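Local coordinates for protein DyP (Bjerkandera adusta, PDB 3VXJ) that binds heme b and, as a dye-decolorizing peroxidase, probably uses peroxide to oxidise dyes and phenols, at residues D92-D97 / A219-Q224; A99-D104 / F369-W374; V309-P314 / G389-I394. All coordinates share one frame; numbering follows the deposited sequence.

Contact 1. Residues D92-D97 / A219-Q224; sequences DGQFAD and AFRHFQ. With HEM (protoporphyrin IX containing Fe), chain B.
Gln94 reaches Phe220 and Arg221 where the loop 92-97 is tied to strand 216-225, an inner strand of the sheet beside the heme pocket. Its amide gives with one arm and receives with the other. NE2 donates to the backbone O of Phe220 at 3.0 Å, tilted from the plane of that carbonyl. OE1 accepts from NH1 of Arg221, also at 3.0 Å, the donor lying above the plane of the Gln94 carbonyl instead of on a lone pair. Both bonds are moderately bent, with N-H...acceptor angles of 153°. The amide and guanidinium planes stand 68° apart, and CD of Arg221 comes 3.3 Å from OE1 of Gln94, so the arginine touches the amide with a methylene as well as its N-H.

With CG anti to the backbone N (chi1 -165°) and the chain extended beyond it, Gln94 reaches the strand, whereas Arg221 is bent at chi2 and chi3, which brings NH1 to the amide. The link joins two halves of the bilobal DyP fold: strand 216-225 belongs to a four-stranded antiparallel sheet with the 2-3-1-4 order of ferredoxin-like domains, and the loop comes from the other such half. Glu426, on the neighbouring strand 420-430, accepts from the backbone N of Gln94, and Asp103 forms a salt bridge with NH2 of Arg221; the guanidinium is thereby held from two directions. With an alanine in place of Gln94, the Phe220 carbonyl would probably lose its side-chain donor and Arg221 would be freer to turn about its bridge to Asp103.

Two residues further along the strand, Phe223 meets the heme. CB of Arg221 sits 3.5 Å above one face of the Phe223 ring, near the rim. CZ of Phe223 lies 3.6 Å from the heme methyl CMC, and CD2 of Phe223 3.7 Å from the vinyl carbon CAB.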
# COMPACT_ATOMS: atom_id res chain seq x y z
N ASP A 92 -2.93 3.22 -19.98
CA ASP A 92 -2.70 1.87 -20.51
C ASP A 92 -3.06 0.77 -19.53
O ASP A 92 -3.14 -0.40 -19.92
CB ASP A 92 -1.25 1.69 -20.98
CG ASP A 92 -0.94 2.48 -22.24
OD1 ASP A 92 -1.87 2.92 -22.94
OD2 ASP A 92 0.27 2.65 -22.52
N GLY A 93 -3.29 1.12 -18.27
CA GLY A 93 -3.59 0.14 -17.23
C GLY A 93 -2.35 -0.57 -16.70
O GLY A 93 -1.26 -0.51 -17.30
N GLN A 94 -2.50 -1.27 -15.58
CA GLN A 94 -1.35 -1.85 -14.90
C GLN A 94 -0.79 -3.10 -15.57
O GLN A 94 0.41 -3.31 -15.53
CB GLN A 94 -1.66 -2.10 -13.43
CG GLN A 94 -0.39 -2.37 -12.60
CD GLN A 94 -0.70 -2.80 -11.19
OE1 GLN A 94 -0.56 -3.97 -10.84
NE2 GLN A 94 -1.17 -1.87 -10.37
N PHE A 95 -1.63 -3.93 -16.20
CA PHE A 95 -1.12 -5.13 -16.86
C PHE A 95 -0.06 -4.76 -17.90
O PHE A 95 0.99 -5.39 -17.97
CB PHE A 95 -2.28 -5.92 -17.49
CG PHE A 95 -1.91 -7.30 -18.00
CD1 PHE A 95 -1.14 -8.19 -17.24
CD2 PHE A 95 -2.37 -7.73 -19.25
CE1 PHE A 95 -0.83 -9.47 -17.72
CE2 PHE A 95 -2.07 -9.01 -19.73
CZ PHE A 95 -1.30 -9.87 -18.97
N ALA A 96 -0.31 -3.68 -18.65
CA ALA A 96 0.64 -3.20 -19.65
C ALA A 96 1.93 -2.66 -19.03
O ALA A 96 2.95 -2.55 -19.73
CB ALA A 96 -0.00 -2.12 -20.50
N ASP A 97 1.88 -2.34 -17.74
CA ASP A 97 3.02 -1.78 -17.02
C ASP A 97 3.72 -2.84 -16.16
O ASP A 97 4.78 -2.56 -15.59
CB ASP A 97 2.55 -0.62 -16.13
CG ASP A 97 3.67 0.33 -15.73
OD1 ASP A 97 4.61 0.56 -16.53
OD2 ASP A 97 3.60 0.89 -14.61
N ALA A 219 -2.89 2.87 -6.90
CA ALA A 219 -2.22 1.67 -7.38
C ALA A 219 -2.71 0.54 -6.48
O ALA A 219 -2.44 0.52 -5.27
CB ALA A 219 -0.71 1.82 -7.29
N PHE A 220 -3.48 -0.36 -7.07
CA PHE A 220 -3.93 -1.57 -6.39
C PHE A 220 -3.03 -2.73 -6.80
O PHE A 220 -2.72 -2.91 -7.99
CB PHE A 220 -5.39 -1.90 -6.76
CG PHE A 220 -5.87 -3.15 -6.11
CD1 PHE A 220 -6.29 -3.13 -4.79
CD2 PHE A 220 -5.88 -4.37 -6.79
CE1 PHE A 220 -6.71 -4.29 -4.15
CE2 PHE A 220 -6.28 -5.53 -6.15
CZ PHE A 220 -6.70 -5.49 -4.84
N ARG A 221 -2.60 -3.52 -5.82
CA ARG A 221 -1.83 -4.74 -6.09
C ARG A 221 -2.36 -5.89 -5.25
O ARG A 221 -2.52 -5.76 -4.03
CB ARG A 221 -0.35 -4.55 -5.76
CG ARG A 221 0.31 -3.37 -6.48
CD ARG A 221 0.77 -3.73 -7.88
NE ARG A 221 2.08 -4.37 -7.87
CZ ARG A 221 2.56 -5.16 -8.84
NH1 ARG A 221 1.83 -5.48 -9.89
NH2 ARG A 221 3.79 -5.65 -8.72
N HIS A 222 -2.66 -7.01 -5.90
CA HIS A 222 -3.03 -8.21 -5.17
C HIS A 222 -1.77 -9.04 -4.98
O HIS A 222 -1.25 -9.61 -5.94
CB HIS A 222 -4.09 -8.99 -5.96
CG HIS A 222 -4.37 -10.35 -5.41
ND1 HIS A 222 -5.02 -11.32 -6.14
CD2 HIS A 222 -4.09 -10.90 -4.21
CE1 HIS A 222 -5.11 -12.42 -5.41
NE2 HIS A 222 -4.55 -12.20 -4.24
N PHE A 223 -1.25 -9.08 -3.75
CA PHE A 223 -0.04 -9.85 -3.46
C PHE A 223 -0.40 -11.11 -2.71
O PHE A 223 -1.11 -11.05 -1.71
CB PHE A 223 0.93 -9.08 -2.56
CG PHE A 223 1.51 -7.85 -3.18
CD1 PHE A 223 2.24 -7.92 -4.37
CD2 PHE A 223 1.39 -6.62 -2.53
CE1 PHE A 223 2.80 -6.77 -4.92
CE2 PHE A 223 1.95 -5.47 -3.06
CZ PHE A 223 2.67 -5.54 -4.26
N GLN A 224 0.11 -12.25 -3.16
CA GLN A 224 0.08 -13.47 -2.36
C GLN A 224 1.39 -13.56 -1.59
O GLN A 224 2.46 -13.37 -2.18
CB GLN A 224 -0.12 -14.69 -3.26
CG GLN A 224 -0.23 -15.99 -2.50
CD GLN A 224 -0.76 -17.13 -3.34
OE1 GLN A 224 -1.24 -16.93 -4.46
NE2 GLN A 224 -0.68 -18.33 -2.79
CHA HEM B . 6.02 0.43 5.00
CHB HEM B . 4.88 -4.24 4.57
CHC HEM B . 4.51 -3.77 -0.23
CHD HEM B . 5.62 0.92 0.17
C1A HEM B . 5.78 -0.88 5.30
C2A HEM B . 5.86 -1.47 6.61
C3A HEM B . 5.55 -2.77 6.49
C4A HEM B . 5.24 -3.03 5.10
CMA HEM B . 5.49 -3.83 7.60
CAA HEM B . 6.30 -0.72 7.89
CBA HEM B . 5.18 -0.02 8.66
CGA HEM B . 4.65 1.23 7.98
O1A HEM B . 5.35 2.26 7.92
O2A HEM B . 3.48 1.18 7.51
C1B HEM B . 4.66 -4.53 3.24
C2B HEM B . 4.29 -5.82 2.69
C3B HEM B . 4.19 -5.68 1.36
C4B HEM B . 4.48 -4.30 1.04
CMB HEM B . 4.09 -7.09 3.55
CAB HEM B . 3.80 -6.75 0.31
CBB HEM B . 3.08 -7.82 0.63
C1C HEM B . 4.83 -2.47 -0.54
C2C HEM B . 4.93 -1.91 -1.87
C3C HEM B . 5.25 -0.62 -1.76
C4C HEM B . 5.35 -0.32 -0.35
CMC HEM B . 4.69 -2.72 -3.16
CAC HEM B . 5.47 0.44 -2.88
CBC HEM B . 6.06 0.12 -4.04
C1D HEM B . 5.76 1.22 1.50
C2D HEM B . 5.93 2.56 2.01
C3D HEM B . 6.07 2.41 3.49
C4D HEM B . 5.96 1.00 3.75
CMD HEM B . 6.00 3.89 1.24
CAD HEM B . 6.30 3.57 4.47
CBD HEM B . 7.79 3.89 4.45
CGD HEM B . 8.12 5.05 5.35
O1D HEM B . 9.05 4.90 6.19
O2D HEM B . 7.48 6.12 5.23
NA HEM B . 5.42 -1.86 4.40
NB HEM B . 4.80 -3.62 2.19
NC HEM B . 5.13 -1.47 0.36
ND HEM B . 5.74 0.32 2.56
FE HEM B . 5.34 -1.68 2.37
O HOH W 1 3.42 -1.23 2.66

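Contact 2. Residues A99-D104 / F369-W374; sequences ANLGDD and FQQINW. With HEM (protoporphyrin IX containing Fe), chain B.
The apolar part of this contact is a meeting of Leu101 with Ile372 and Gln371, the short helix 98-101 packing against helix 367-375. Leu101 crosses both partners at about a right angle: its CD2 lies 4.1 Å from CD1 of Ile372 and equally far from the methylene CG of Gln371. With chi1 at -62° and chi2 extended, Ile372 stretches its CD1 out to the last turn of the shorter helix, reaching 3.5 Å from the backbone O of Asn100.

That turn closes in a Schellman motif at Gly102, whose positive phi suits glycine. Ile372 sits within a wider pi-type turn of its own helix, marked by a weak bond from Trp374 N to Phe369 O.

No hydrogen bond passes between the two segments; several polar groups find partners outside them. Asn376 and Gln396 donate to the O of Leu101. Gln371, bent at chi2, sends NE2 to the O of Ile394 and to OD1 of Asn376.

Toward the cofactor the glutamines give van der Waals contacts. OE1 of Gln370 is 3.4 Å from the vinyl carbon CAC of the heme, and OE1 of Gln371 is 3.8 Å from its outer carbon CBC. Between the two segments themselves the joint is thus one of apolar packing, with hydrogen bonds at its margin, and those from NE2 are likely to set how Gln371 turns OE1 to the heme vinyl.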
# COMPACT_ATOMS: atom_id res chain seq x y z
N ALA A 99 5.40 -5.70 -16.53
CA ALA A 99 6.78 -6.10 -16.80
C ALA A 99 7.77 -5.02 -16.35
O ALA A 99 8.84 -5.35 -15.84
CB ALA A 99 6.96 -6.44 -18.28
N ASN A 100 7.40 -3.75 -16.50
CA ASN A 100 8.25 -2.66 -16.03
C ASN A 100 8.45 -2.69 -14.53
O ASN A 100 9.51 -2.31 -14.04
CB ASN A 100 7.70 -1.29 -16.43
CG ASN A 100 7.66 -1.10 -17.92
OD1 ASN A 100 8.58 -1.49 -18.64
ND2 ASN A 100 6.60 -0.48 -18.39
N LEU A 101 7.42 -3.14 -13.81
CA LEU A 101 7.49 -3.27 -12.36
C LEU A 101 8.35 -4.46 -11.92
O LEU A 101 8.72 -4.55 -10.75
CB LEU A 101 6.09 -3.39 -11.75
CG LEU A 101 5.08 -2.27 -12.06
CD1 LEU A 101 3.67 -2.66 -11.61
CD2 LEU A 101 5.52 -0.96 -11.41
N GLY A 102 8.66 -5.36 -12.86
CA GLY A 102 9.45 -6.55 -12.56
C GLY A 102 8.63 -7.81 -12.36
O GLY A 102 9.16 -8.86 -12.01
N ASP A 103 7.32 -7.70 -12.60
CA ASP A 103 6.40 -8.82 -12.39
C ASP A 103 6.68 -10.00 -13.32
O ASP A 103 7.02 -9.82 -14.50
CB ASP A 103 4.96 -8.41 -12.67
CG ASP A 103 4.37 -7.47 -11.63
OD1 ASP A 103 5.11 -6.85 -10.84
OD2 ASP A 103 3.13 -7.33 -11.65
N ASP A 104 6.52 -11.19 -12.76
CA ASP A 104 6.40 -12.42 -13.52
C ASP A 104 4.96 -12.47 -14.00
O ASP A 104 4.04 -12.73 -13.22
CB ASP A 104 6.71 -13.61 -12.60
CG ASP A 104 6.56 -14.96 -13.30
OD1 ASP A 104 6.17 -14.99 -14.49
OD2 ASP A 104 6.83 -15.98 -12.64
N PHE A 369 7.63 4.84 -8.56
CA PHE A 369 8.98 5.31 -8.24
C PHE A 369 9.59 4.48 -7.12
O PHE A 369 10.76 4.09 -7.20
CB PHE A 369 8.92 6.78 -7.83
CG PHE A 369 10.17 7.55 -8.12
CD1 PHE A 369 10.33 8.20 -9.34
CD2 PHE A 369 11.18 7.66 -7.17
CE1 PHE A 369 11.48 8.93 -9.62
CE2 PHE A 369 12.34 8.38 -7.45
CZ PHE A 369 12.48 9.02 -8.68
N GLN A 370 8.80 4.22 -6.09
CA GLN A 370 9.20 3.37 -4.98
C GLN A 370 9.56 1.96 -5.44
O GLN A 370 10.53 1.36 -4.97
CB GLN A 370 8.10 3.34 -3.93
CG GLN A 370 7.89 4.69 -3.29
CD GLN A 370 6.56 4.80 -2.59
OE1 GLN A 370 5.91 3.79 -2.28
NE2 GLN A 370 6.12 6.03 -2.35
N GLN A 371 8.79 1.44 -6.40
CA GLN A 371 9.00 0.10 -6.92
C GLN A 371 10.21 0.01 -7.85
O GLN A 371 11.12 -0.82 -7.65
CB GLN A 371 7.75 -0.40 -7.66
CG GLN A 371 7.87 -1.86 -8.13
CD GLN A 371 7.93 -2.83 -6.96
OE1 GLN A 371 7.03 -2.86 -6.12
NE2 GLN A 371 9.01 -3.60 -6.88
N ILE A 372 10.21 0.84 -8.90
CA ILE A 372 11.19 0.70 -9.97
C ILE A 372 12.49 1.42 -9.62
O ILE A 372 13.56 0.79 -9.53
CB ILE A 372 10.65 1.23 -11.30
CG1 ILE A 372 9.42 0.43 -11.74
CG2 ILE A 372 11.74 1.16 -12.38
CD1 ILE A 372 8.78 0.92 -13.03
N ASN A 373 12.41 2.73 -9.42
CA ASN A 373 13.60 3.55 -9.23
C ASN A 373 14.35 3.20 -7.96
O ASN A 373 15.57 3.37 -7.89
CB ASN A 373 13.25 5.03 -9.19
CG ASN A 373 12.57 5.50 -10.45
OD1 ASN A 373 11.52 5.00 -10.85
ND2 ASN A 373 13.17 6.50 -11.10
N TRP A 374 13.62 2.71 -6.97
CA TRP A 374 14.19 2.47 -5.66
C TRP A 374 14.31 0.98 -5.30
O TRP A 374 15.42 0.46 -5.27
CB TRP A 374 13.42 3.26 -4.59
CG TRP A 374 13.63 4.76 -4.71
CD1 TRP A 374 14.58 5.41 -5.45
CD2 TRP A 374 12.88 5.77 -4.03
NE1 TRP A 374 14.47 6.77 -5.28
CE2 TRP A 374 13.43 7.02 -4.42
CE3 TRP A 374 11.79 5.75 -3.15
CZ2 TRP A 374 12.94 8.22 -3.94
CZ3 TRP A 374 11.30 6.94 -2.68
CH2 TRP A 374 11.88 8.17 -3.07
CHA HEM B . 6.02 0.43 5.00
CHB HEM B . 4.88 -4.24 4.57
CHC HEM B . 4.51 -3.77 -0.23
CHD HEM B . 5.62 0.92 0.17
C1A HEM B . 5.78 -0.88 5.30
C2A HEM B . 5.86 -1.47 6.61
C3A HEM B . 5.55 -2.77 6.49
C4A HEM B . 5.24 -3.03 5.10
CMA HEM B . 5.49 -3.83 7.60
CAA HEM B . 6.30 -0.72 7.89
CBA HEM B . 5.18 -0.02 8.66
CGA HEM B . 4.65 1.23 7.98
O1A HEM B . 5.35 2.26 7.92
O2A HEM B . 3.48 1.18 7.51
C1B HEM B . 4.66 -4.53 3.24
C2B HEM B . 4.29 -5.82 2.69
C3B HEM B . 4.19 -5.68 1.36
C4B HEM B . 4.48 -4.30 1.04
CMB HEM B . 4.09 -7.09 3.55
CAB HEM B . 3.80 -6.75 0.31
CBB HEM B . 3.08 -7.82 0.63
C1C HEM B . 4.83 -2.47 -0.54
C2C HEM B . 4.93 -1.91 -1.87
C3C HEM B . 5.25 -0.62 -1.76
C4C HEM B . 5.35 -0.32 -0.35
CMC HEM B . 4.69 -2.72 -3.16
CAC HEM B . 5.47 0.44 -2.88
CBC HEM B . 6.06 0.12 -4.04
C1D HEM B . 5.76 1.22 1.50
C2D HEM B . 5.93 2.56 2.01
C3D HEM B . 6.07 2.41 3.49
C4D HEM B . 5.96 1.00 3.75
CMD HEM B . 6.00 3.89 1.24
CAD HEM B . 6.30 3.57 4.47
CBD HEM B . 7.79 3.89 4.45
CGD HEM B . 8.12 5.05 5.35
O1D HEM B . 9.05 4.90 6.19
O2D HEM B . 7.48 6.12 5.23
NA HEM B . 5.42 -1.86 4.40
NB HEM B . 4.80 -3.62 2.19
NC HEM B . 5.13 -1.47 0.36
ND HEM B . 5.74 0.32 2.56
FE HEM B . 5.34 -1.68 2.37
O HOH W 1 3.42 -1.23 2.66

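Contact 3. Residues V309-P314 / G389-I394; sequences VRKTNP and GIEPII. With HEM (protoporphyrin IX containing Fe), chain B; 3DM (2,6-dimethoxyphenol), chain D.
Lys311, Glu391 and Gly389 carry the contact between helix 308-312 and the loop 389-394. Lys311, bent at chi2 and chi3, lays its aliphatic part beside that of Glu391, the two chains running past each other in opposite directions with their CG atoms 3.6 Å apart. Beyond this, NZ of Lys311 donates to O of Gly389 at 2.8 Å, almost in line with the carbonyl (173°). The backbone oxygens of Phe380 and Trp374 also accept from NZ.

Glu391 turns its carboxylate back over its own loop: OE2 takes the N-H of Ile393 and OE1 that of Ile394, each at 2.8 Å and from above the carboxylate plane. OE1 is also hydrogen-bonded to ND1 of His308, the axial ligand of the heme iron. Ile394 packs CG2 3.7 Å from the heme vinyl carbon CAB, and past the helix end ND2 of Asn313 bridges propionate O2D (3.0 Å) and the phenol O1 of bound 2,6-dimethoxyphenol (3.1 Å).

The buried lysine and glutamate thus meet separate polar partners and form no salt bridge with each other: three carbonyls would stabilise a positive lysine, while Glu391, in the second shell, is likely to hold the iron's histidine in its orientation.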
# COMPACT_ATOMS: atom_id res chain seq x y z
N VAL A 309 11.54 -0.34 4.33
CA VAL A 309 11.06 1.02 4.58
C VAL A 309 12.06 2.08 4.12
O VAL A 309 11.65 3.18 3.72
CB VAL A 309 10.62 1.25 6.05
CG1 VAL A 309 9.47 0.32 6.42
CG2 VAL A 309 11.78 1.09 7.02
N ARG A 310 13.34 1.73 4.14
CA ARG A 310 14.38 2.66 3.68
C ARG A 310 14.40 2.81 2.16
O ARG A 310 14.64 3.90 1.65
CB ARG A 310 15.75 2.21 4.20
CG ARG A 310 16.87 3.19 3.92
CD ARG A 310 18.07 2.82 4.77
NE ARG A 310 19.14 3.81 4.62
CZ ARG A 310 20.27 3.81 5.32
NH1 ARG A 310 20.52 2.83 6.20
NH2 ARG A 310 21.16 4.77 5.13
N LYS A 311 14.10 1.73 1.45
CA LYS A 311 13.94 1.77 -0.00
C LYS A 311 12.71 2.55 -0.44
O LYS A 311 12.75 3.31 -1.40
CB LYS A 311 13.88 0.36 -0.56
CG LYS A 311 15.23 -0.35 -0.57
CD LYS A 311 16.11 0.06 -1.76
CE LYS A 311 16.85 -1.13 -2.33
NZ LYS A 311 17.47 -0.81 -3.65
N THR A 312 11.60 2.37 0.27
CA THR A 312 10.34 2.98 -0.17
C THR A 312 10.18 4.41 0.34
O THR A 312 9.46 5.19 -0.27
CB THR A 312 9.12 2.14 0.21
OG1 THR A 312 9.06 2.04 1.65
CG2 THR A 312 9.19 0.73 -0.42
N ASN A 313 10.88 4.74 1.43
CA ASN A 313 11.02 6.12 1.88
C ASN A 313 12.44 6.36 2.39
O ASN A 313 12.74 6.11 3.56
CB ASN A 313 10.00 6.48 2.96
CG ASN A 313 10.18 7.91 3.47
OD1 ASN A 313 10.96 8.70 2.91
ND2 ASN A 313 9.47 8.24 4.55
N PRO A 314 13.32 6.85 1.50
CA PRO A 314 14.73 6.98 1.83
C PRO A 314 15.07 8.06 2.85
O PRO A 314 16.21 8.08 3.31
CB PRO A 314 15.38 7.31 0.47
CG PRO A 314 14.40 6.80 -0.55
CD PRO A 314 13.06 7.05 0.06
N GLY A 389 21.69 -3.24 -3.08
CA GLY A 389 21.03 -4.45 -3.56
C GLY A 389 19.53 -4.29 -3.71
O GLY A 389 18.98 -3.18 -3.64
N ILE A 390 18.86 -5.42 -3.92
CA ILE A 390 17.44 -5.47 -4.22
C ILE A 390 16.63 -5.59 -2.93
O ILE A 390 16.96 -6.40 -2.06
CB ILE A 390 17.15 -6.67 -5.16
CG1 ILE A 390 18.04 -6.62 -6.41
CG2 ILE A 390 15.65 -6.77 -5.49
CD1 ILE A 390 18.03 -5.25 -7.11
N GLU A 391 15.60 -4.77 -2.79
CA GLU A 391 14.79 -4.76 -1.59
C GLU A 391 14.21 -6.18 -1.38
O GLU A 391 13.55 -6.71 -2.27
CB GLU A 391 13.69 -3.71 -1.74
CG GLU A 391 13.07 -3.25 -0.43
CD GLU A 391 12.12 -4.28 0.14
OE1 GLU A 391 10.98 -4.37 -0.37
OE2 GLU A 391 12.52 -4.98 1.11
N PRO A 392 14.49 -6.80 -0.22
CA PRO A 392 14.14 -8.22 -0.06
C PRO A 392 12.65 -8.56 0.01
O PRO A 392 12.30 -9.70 -0.28
CB PRO A 392 14.83 -8.61 1.26
CG PRO A 392 14.99 -7.30 2.00
CD PRO A 392 15.29 -6.30 0.92
N ILE A 393 11.79 -7.61 0.39
CA ILE A 393 10.37 -7.89 0.50
C ILE A 393 9.66 -7.79 -0.85
O ILE A 393 9.01 -8.75 -1.28
CB ILE A 393 9.70 -7.02 1.59
CG1 ILE A 393 10.45 -7.17 2.94
CG2 ILE A 393 8.21 -7.34 1.74
CD1 ILE A 393 10.69 -8.62 3.41
N ILE A 394 9.78 -6.65 -1.54
CA ILE A 394 9.07 -6.47 -2.82
C ILE A 394 9.95 -6.11 -4.02
O ILE A 394 9.43 -5.91 -5.10
CB ILE A 394 7.80 -5.54 -2.72
CG1 ILE A 394 8.09 -4.25 -1.95
CG2 ILE A 394 6.62 -6.30 -2.10
CD1 ILE A 394 8.83 -3.20 -2.76
CHA HEM B . 6.02 0.43 5.00
CHB HEM B . 4.88 -4.24 4.57
CHC HEM B . 4.51 -3.77 -0.23
CHD HEM B . 5.62 0.92 0.17
C1A HEM B . 5.78 -0.88 5.30
C2A HEM B . 5.86 -1.47 6.61
C3A HEM B . 5.55 -2.77 6.49
C4A HEM B . 5.24 -3.03 5.10
CMA HEM B . 5.49 -3.83 7.60
CAA HEM B . 6.30 -0.72 7.89
CBA HEM B . 5.18 -0.02 8.66
CGA HEM B . 4.65 1.23 7.98
O1A HEM B . 5.35 2.26 7.92
O2A HEM B . 3.48 1.18 7.51
C1B HEM B . 4.66 -4.53 3.24
C2B HEM B . 4.29 -5.82 2.69
C3B HEM B . 4.19 -5.68 1.36
C4B HEM B . 4.48 -4.30 1.04
CMB HEM B . 4.09 -7.09 3.55
CAB HEM B . 3.80 -6.75 0.31
CBB HEM B . 3.08 -7.82 0.63
C1C HEM B . 4.83 -2.47 -0.54
C2C HEM B . 4.93 -1.91 -1.87
C3C HEM B . 5.25 -0.62 -1.76
C4C HEM B . 5.35 -0.32 -0.35
CMC HEM B . 4.69 -2.72 -3.16
CAC HEM B . 5.47 0.44 -2.88
CBC HEM B . 6.06 0.12 -4.04
C1D HEM B . 5.76 1.22 1.50
C2D HEM B . 5.93 2.56 2.01
C3D HEM B . 6.07 2.41 3.49
C4D HEM B . 5.96 1.00 3.75
CMD HEM B . 6.00 3.89 1.24
CAD HEM B . 6.30 3.57 4.47
CBD HEM B . 7.79 3.89 4.45
CGD HEM B . 8.12 5.05 5.35
O1D HEM B . 9.05 4.90 6.19
O2D HEM B . 7.48 6.12 5.23
NA HEM B . 5.42 -1.86 4.40
NB HEM B . 4.80 -3.62 2.19
NC HEM B . 5.13 -1.47 0.36
ND HEM B . 5.74 0.32 2.56
FE HEM B . 5.34 -1.68 2.37
O1 3DM D . 10.09 11.24 5.21
C1 3DM D . 11.26 11.96 5.25
C2 3DM D . 11.89 12.37 4.07
O2 3DM D . 11.33 12.04 2.86
C7 3DM D . 12.16 12.13 1.69
C3 3DM D . 13.08 13.11 4.16
C4 3DM D . 13.64 13.41 5.41
C5 3DM D . 13.01 13.00 6.58
C6 3DM D . 11.82 12.27 6.49
O3 3DM D . 11.15 11.84 7.60
C8 3DM D . 11.87 11.88 8.87
O HOH W 1 3.42 -1.23 2.66

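The touching residues of contacts 1 and 3 are all buried, whereas contact 2 reaches the protein surface at Asn100. Contact 1 rests on an inner strand of a sheet and is almost entirely polar; contact 2, between two helices, is apolar; contact 3, of helix and irregular loop, mixes a lysine bond with aliphatic packing. The Arg221-Asp103 salt bridge ties contacts 1 and 2, with packing of Leu101 on Gln94 secondary to it. Contacts 2 and 3 are joined by probable hydrogen bonds from Lys311 to Trp374 O and from Gln371 to Ile394 O. The centres of contacts 1 and 3 lie about 19 Å apart without touching, yet all three reach the same heme.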